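Local coordinates for hypothetical protein SpyM3_0169 (Streptococcus pyogenes, PDB 1PG6) that is of unknown function but belongs to the AIM24 family, named for mitochondrial biogenesis, and binds calcium ions in its crystal structure, at residues H182-L196 with V210-S224. Sequence-based numbering, arbitrary orientation.
Sequences HVVAWSRELDYDIHL and VVNTFRGHGEIYIQS
Two antiparallel strand pairs of a beta sandwich, 183-187 with 219-223 in one sheet and 191-195 with 211-215 in the other, enclose Trp186 and Phe214; the chain passes between the sheets through a type I turn, Ser187-Leu190, and a corner at Gly216-Gly218. The edge of Phe214 points at the face of Trp186, planes at 64°, with Phe214 CE1 3.5 Å from Trp186 CG. CG of Trp186 sits between its backbone N and carbonyl carbon (chi1 66°), laying the indole across the inter-sheet space: CZ2 lies over the centre of the Tyr192 ring, and Asn212 ND2 stands over the indole's six-membered ring, 3.7 Å from Trp186 CH2, on the face that Phe214 CE1 also approaches. Ile220 CG1 and Asn212 OD1 lie over opposite faces of Phe214. At the corner, Leu190 CD2 presses against the backbone of Gly216 and His217, 3.4 Å from each carbonyl carbon. Ser187 O accepts Leu190 N within the turn, and Ser187 OG takes a 2.8 Å bond from Glu219 N, where a backbone carbonyl would probably serve. A classic bulge, Val184 and Ala185 opposite Tyr221, shifts the first pair: Tyr221 O takes Val184 N at 2.8 Å and, weakly, Ala185 N. On the 191-195/211-215 face turned away from Trp186, His195 NE2 shares a 3.1 Å hydrogen bond, near the imidazole plane and with either as possible donor, with Thr213 OG1, which also bonds Thr177; Val211 CG2 makes a CH-pi contact over the His195 ring. Backbone ladders thus zip each sheet, whereas aromatic and aliphatic packing, with one amide among the rings, joins the two.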
loop_
_atom_site.group_PDB
_atom_site.type_symbol
_atom_site.label_atom_id
_atom_site.label_comp_id
_atom_site.label_asym_id
_atom_site.label_seq_id
_atom_site.Cartn_x
_atom_site.Cartn_y
_atom_site.Cartn_z
ATOM N N HIS A 182 1.028 -7.767 10.095
ATOM C CA HIS A 182 1.048 -6.531 10.881
ATOM C C HIS A 182 2.031 -5.501 10.335
ATOM O O HIS A 182 2.210 -4.430 10.918
ATOM C CB HIS A 182 1.394 -6.837 12.340
ATOM C CG HIS A 182 0.271 -7.467 13.106
ATOM N ND1 HIS A 182 -0.721 -6.725 13.711
ATOM C CD2 HIS A 182 -0.043 -8.765 13.323
ATOM C CE1 HIS A 182 -1.601 -7.543 14.265
ATOM N NE2 HIS A 182 -1.214 -8.785 14.043
ATOM N N VAL A 183 2.665 -5.817 9.210
ATOM C CA VAL A 183 3.632 -4.903 8.614
ATOM C C VAL A 183 2.984 -4.041 7.541
ATOM O O VAL A 183 2.425 -4.547 6.574
ATOM C CB VAL A 183 4.824 -5.685 8.014
ATOM C CG1 VAL A 183 5.761 -4.740 7.276
ATOM C CG2 VAL A 183 5.571 -6.411 9.125
ATOM N N VAL A 184 3.048 -2.727 7.725
ATOM C CA VAL A 184 2.457 -1.799 6.767
ATOM C C VAL A 184 3.444 -1.404 5.667
ATOM O O VAL A 184 3.214 -1.655 4.481
ATOM C CB VAL A 184 1.975 -0.505 7.470
ATOM C CG1 VAL A 184 1.400 0.470 6.445
ATOM C CG2 VAL A 184 0.927 -0.847 8.522
ATOM N N ALA A 185 4.545 -0.781 6.075
ATOM C CA ALA A 185 5.558 -0.318 5.137
ATOM C C ALA A 185 6.884 -0.194 5.872
ATOM O O ALA A 185 6.912 -0.081 7.096
ATOM C CB ALA A 185 5.144 1.041 4.571
ATOM N N TRP A 186 7.988 -0.217 5.135
ATOM C CA TRP A 186 9.289 -0.107 5.781
ATOM C C TRP A 186 10.338 0.480 4.847
ATOM O O TRP A 186 10.169 0.474 3.630
ATOM C CB TRP A 186 9.724 -1.484 6.305
ATOM C CG TRP A 186 9.981 -2.510 5.233
ATOM C CD1 TRP A 186 11.190 -2.821 4.674
ATOM C CD2 TRP A 186 9.016 -3.363 4.601
ATOM N NE1 TRP A 186 11.039 -3.815 3.738
ATOM C CE2 TRP A 186 9.717 -4.163 3.669
ATOM C CE3 TRP A 186 7.629 -3.528 4.729
ATOM C CZ2 TRP A 186 9.075 -5.119 2.868
ATOM C CZ3 TRP A 186 6.992 -4.479 3.931
ATOM C CH2 TRP A 186 7.719 -5.263 3.011
ATOM N N SER A 187 11.412 1.003 5.427
ATOM C CA SER A 187 12.487 1.616 4.648
ATOM C C SER A 187 13.081 0.666 3.618
ATOM O O SER A 187 13.365 -0.495 3.914
ATOM C CB SER A 187 13.590 2.110 5.580
ATOM O OG SER A 187 13.129 3.168 6.407
ATOM N N ARG A 188 13.277 1.168 2.405
ATOM C CA ARG A 188 13.837 0.354 1.334
ATOM C C ARG A 188 15.285 0.000 1.660
ATOM O O ARG A 188 15.797 -1.030 1.225
ATOM C CB ARG A 188 13.778 1.111 0.012
ATOM C CG ARG A 188 14.145 0.256 -1.181
ATOM C CD ARG A 188 14.167 1.083 -2.436
ATOM N NE ARG A 188 15.234 2.070 -2.401
ATOM C CZ ARG A 188 15.443 2.971 -3.353
ATOM N NH1 ARG A 188 14.652 3.008 -4.417
ATOM N NH2 ARG A 188 16.442 3.835 -3.237
ATOM N N GLU A 189 15.921 0.867 2.438
ATOM C CA GLU A 189 17.307 0.702 2.853
ATOM C C GLU A 189 17.526 -0.509 3.779
ATOM O O GLU A 189 18.650 -1.000 3.928
ATOM C CB GLU A 189 17.763 2.002 3.525
ATOM C CG GLU A 189 16.676 2.625 4.427
ATOM C CD GLU A 189 16.127 3.969 3.934
ATOM O OE1 GLU A 189 15.559 4.056 2.804
ATOM O OE2 GLU A 189 16.248 4.961 4.703
ATOM N N LEU A 190 16.453 -0.997 4.395
ATOM C CA LEU A 190 16.542 -2.149 5.295
ATOM C C LEU A 190 16.629 -3.466 4.531
ATOM O O LEU A 190 16.212 -3.559 3.377
ATOM C CB LEU A 190 15.311 -2.208 6.215
ATOM C CG LEU A 190 15.211 -1.248 7.403
ATOM C CD1 LEU A 190 13.776 -1.201 7.919
ATOM C CD2 LEU A 190 16.152 -1.703 8.499
ATOM N N ASP A 191 17.190 -4.481 5.178
ATOM C CA ASP A 191 17.267 -5.803 4.576
ATOM C C ASP A 191 16.033 -6.521 5.108
ATOM O O ASP A 191 15.768 -6.490 6.309
ATOM C CB ASP A 191 18.532 -6.532 5.028
ATOM C CG ASP A 191 19.795 -5.861 4.532
ATOM O OD1 ASP A 191 20.112 -4.750 5.010
ATOM O OD2 ASP A 191 20.468 -6.440 3.656
ATOM N N TYR A 192 15.267 -7.153 4.227
ATOM C CA TYR A 192 14.069 -7.843 4.678
ATOM C C TYR A 192 13.919 -9.205 4.024
ATOM O O TYR A 192 14.468 -9.461 2.951
ATOM C CB TYR A 192 12.832 -6.995 4.380
ATOM C CG TYR A 192 12.271 -7.199 2.993
ATOM C CD1 TYR A 192 11.247 -8.116 2.767
ATOM C CD2 TYR A 192 12.764 -6.479 1.908
ATOM C CE1 TYR A 192 10.723 -8.308 1.497
ATOM C CE2 TYR A 192 12.250 -6.665 0.629
ATOM C CZ TYR A 192 11.226 -7.579 0.431
ATOM O OH TYR A 192 10.690 -7.750 -0.820
ATOM N N ASP A 193 13.160 -10.071 4.682
ATOM C CA ASP A 193 12.914 -11.411 4.181
ATOM C C ASP A 193 11.606 -11.952 4.740
ATOM O O ASP A 193 11.484 -12.181 5.942
ATOM C CB ASP A 193 14.059 -12.346 4.581
ATOM C CG ASP A 193 13.821 -13.782 4.143
ATOM O OD1 ASP A 193 14.572 -14.673 4.590
ATOM O OD2 ASP A 193 12.889 -14.017 3.351
ATOM N N ILE A 194 10.627 -12.144 3.863
ATOM C CA ILE A 194 9.333 -12.688 4.260
ATOM C C ILE A 194 9.434 -14.200 4.091
ATOM O O ILE A 194 9.752 -14.689 3.007
ATOM C CB ILE A 194 8.199 -12.133 3.371
ATOM C CG1 ILE A 194 8.103 -10.616 3.557
ATOM C CG2 ILE A 194 6.874 -12.801 3.729
ATOM C CD1 ILE A 194 7.115 -9.925 2.633
ATOM N N HIS A 195 9.163 -14.937 5.162
ATOM C CA HIS A 195 9.271 -16.391 5.121
ATOM C C HIS A 195 8.409 -17.048 6.188
ATOM O O HIS A 195 7.903 -16.379 7.087
ATOM C CB HIS A 195 10.730 -16.781 5.344
ATOM C CG HIS A 195 11.274 -16.313 6.659
ATOM N ND1 HIS A 195 11.150 -17.048 7.819
ATOM C CD2 HIS A 195 11.886 -15.157 7.010
ATOM C CE1 HIS A 195 11.661 -16.364 8.827
ATOM N NE2 HIS A 195 12.114 -15.214 8.364
ATOM N N LEU A 196 8.253 -18.364 6.086
ATOM C CA LEU A 196 7.466 -19.114 7.057
ATOM C C LEU A 196 8.439 -19.646 8.109
ATOM O O LEU A 196 9.551 -20.055 7.776
ATOM C CB LEU A 196 6.741 -20.271 6.361
ATOM C CG LEU A 196 5.581 -20.925 7.119
ATOM C CD1 LEU A 196 4.496 -19.891 7.390
ATOM C CD2 LEU A 196 5.016 -22.078 6.301
ATOM N N VAL A 210 3.276 -16.150 7.477
ATOM C CA VAL A 210 4.648 -15.745 7.207
ATOM C C VAL A 210 5.061 -14.532 8.028
ATOM O O VAL A 210 4.246 -13.656 8.326
ATOM C CB VAL A 210 4.868 -15.402 5.712
ATOM C CG1 VAL A 210 4.693 -16.648 4.856
ATOM C CG2 VAL A 210 3.899 -14.312 5.279
ATOM N N VAL A 211 6.335 -14.493 8.393
ATOM C CA VAL A 211 6.871 -13.380 9.158
ATOM C C VAL A 211 7.836 -12.614 8.265
ATOM O O VAL A 211 8.272 -13.118 7.227
ATOM C CB VAL A 211 7.628 -13.860 10.414
ATOM C CG1 VAL A 211 6.694 -14.647 11.315
ATOM C CG2 VAL A 211 8.825 -14.709 10.013
ATOM N N ASN A 212 8.155 -11.391 8.667
ATOM C CA ASN A 212 9.081 -10.556 7.919
ATOM C C ASN A 212 10.252 -10.273 8.855
ATOM O O ASN A 212 10.066 -9.719 9.940
ATOM C CB ASN A 212 8.402 -9.238 7.517
ATOM C CG ASN A 212 9.120 -8.531 6.379
ATOM O OD1 ASN A 212 10.343 -8.613 6.252
ATOM N ND2 ASN A 212 8.362 -7.817 5.554
ATOM N N THR A 213 11.452 -10.684 8.456
ATOM C CA THR A 213 12.636 -10.438 9.269
ATOM C C THR A 213 13.404 -9.263 8.670
ATOM O O THR A 213 13.824 -9.306 7.511
ATOM C CB THR A 213 13.560 -11.675 9.328
ATOM O OG1 THR A 213 12.893 -12.734 10.028
ATOM C CG2 THR A 213 14.858 -11.336 10.052
ATOM N N PHE A 214 13.567 -8.210 9.469
ATOM C CA PHE A 214 14.262 -6.993 9.058
ATOM C C PHE A 214 15.649 -6.902 9.679
ATOM O O PHE A 214 15.851 -7.299 10.825
ATOM C CB PHE A 214 13.465 -5.761 9.495
ATOM C CG PHE A 214 12.059 -5.737 8.982
ATOM C CD1 PHE A 214 11.788 -5.331 7.681
ATOM C CD2 PHE A 214 11.005 -6.130 9.797
ATOM C CE1 PHE A 214 10.481 -5.317 7.195
ATOM C CE2 PHE A 214 9.697 -6.119 9.323
ATOM C CZ PHE A 214 9.434 -5.711 8.019
ATOM N N ARG A 215 16.597 -6.366 8.918
ATOM C CA ARG A 215 17.966 -6.196 9.399
ATOM C C ARG A 215 18.547 -4.902 8.837
ATOM O O ARG A 215 18.403 -4.620 7.649
ATOM C CB ARG A 215 18.836 -7.376 8.951
ATOM C CG ARG A 215 18.280 -8.739 9.316
ATOM C CD ARG A 215 19.190 -9.863 8.844
ATOM N NE ARG A 215 18.682 -11.170 9.251
ATOM C CZ ARG A 215 19.371 -12.302 9.164
ATOM N NH1 ARG A 215 20.611 -12.298 8.685
ATOM N NH2 ARG A 215 18.820 -13.441 9.562
ATOM N N GLY A 216 19.192 -4.112 9.691
ATOM C CA GLY A 216 19.796 -2.873 9.229
ATOM C C GLY A 216 19.287 -1.605 9.888
ATOM O O GLY A 216 18.857 -1.616 11.040
ATOM N N HIS A 217 19.346 -0.504 9.144
ATOM C CA HIS A 217 18.897 0.793 9.632
ATOM C C HIS A 217 17.693 1.274 8.832
ATOM O O HIS A 217 17.698 1.234 7.602
ATOM C CB HIS A 217 20.013 1.835 9.509
ATOM C CG HIS A 217 21.234 1.514 10.310
ATOM N ND1 HIS A 217 22.103 0.498 9.971
ATOM C CD2 HIS A 217 21.731 2.074 11.436
ATOM C CE1 HIS A 217 23.083 0.448 10.854
ATOM N NE2 HIS A 217 22.882 1.394 11.754
ATOM N N GLY A 218 16.668 1.743 9.534
ATOM C CA GLY A 218 15.477 2.226 8.858
ATOM C C GLY A 218 14.234 2.154 9.726
ATOM O O GLY A 218 14.296 1.723 10.878
ATOM N N GLU A 219 13.103 2.581 9.176
ATOM C CA GLU A 219 11.849 2.554 9.924
ATOM C C GLU A 219 10.930 1.427 9.473
ATOM O O GLU A 219 10.930 1.026 8.311
ATOM C CB GLU A 219 11.110 3.890 9.788
ATOM C CG GLU A 219 11.825 5.084 10.403
ATOM C CD GLU A 219 13.104 5.444 9.677
ATOM O OE1 GLU A 219 13.043 5.652 8.444
ATOM O OE2 GLU A 219 14.162 5.526 10.340
ATOM N N ILE A 220 10.149 0.917 10.417
ATOM C CA ILE A 220 9.192 -0.144 10.145
ATOM C C ILE A 220 7.862 0.351 10.696
ATOM O O ILE A 220 7.778 0.709 11.867
ATOM C CB ILE A 220 9.564 -1.447 10.883
ATOM C CG1 ILE A 220 10.917 -1.963 10.387
ATOM C CG2 ILE A 220 8.484 -2.493 10.667
ATOM C CD1 ILE A 220 11.512 -3.029 11.277
ATOM N N TYR A 221 6.835 0.399 9.854
ATOM C CA TYR A 221 5.519 0.833 10.308
ATOM C C TYR A 221 4.652 -0.395 10.447
ATOM O O TYR A 221 4.444 -1.132 9.485
ATOM C CB TYR A 221 4.893 1.809 9.309
ATOM C CG TYR A 221 5.617 3.124 9.257
ATOM C CD1 TYR A 221 5.263 4.174 10.108
ATOM C CD2 TYR A 221 6.709 3.301 8.410
ATOM C CE1 TYR A 221 5.985 5.368 10.116
ATOM C CE2 TYR A 221 7.435 4.491 8.414
ATOM C CZ TYR A 221 7.072 5.511 9.263
ATOM O OH TYR A 221 7.816 6.674 9.271
ATOM N N ILE A 222 4.171 -0.642 11.655
ATOM C CA ILE A 222 3.314 -1.795 11.864
ATOM C C ILE A 222 1.912 -1.327 12.206
ATOM O O ILE A 222 1.709 -0.174 12.590
ATOM C CB ILE A 222 3.831 -2.702 12.995
ATOM C CG1 ILE A 222 3.850 -1.938 14.316
ATOM C CG2 ILE A 222 5.226 -3.210 12.655
ATOM C CD1 ILE A 222 4.096 -2.819 15.522
ATOM N N GLN A 223 0.948 -2.223 12.046
ATOM C CA GLN A 223 -0.445 -1.912 12.343
ATOM C C GLN A 223 -0.887 -2.860 13.455
ATOM O O GLN A 223 -0.364 -3.959 13.577
ATOM C CB GLN A 223 -1.315 -2.076 11.090
ATOM C CG GLN A 223 -1.373 -3.492 10.529
ATOM C CD GLN A 223 -2.145 -3.586 9.220
ATOM O OE1 GLN A 223 -2.616 -4.664 8.837
ATOM N NE2 GLN A 223 -2.261 -2.470 8.517
ATOM N N SER A 224 -1.854 -2.433 14.260
ATOM C CA SER A 224 -2.296 -3.234 15.398
ATOM C C SER A 224 -3.372 -4.291 15.154
ATOM O O SER A 224 -3.855 -4.906 16.102
ATOM C CB SER A 224 -2.734 -2.314 16.538
ATOM O OG SER A 224 -3.893 -1.597 16.179
HETATM O O HOH W 1 20.250 -1.253 6.560
HETATM O O HOH W 2 18.454 4.060 6.640
#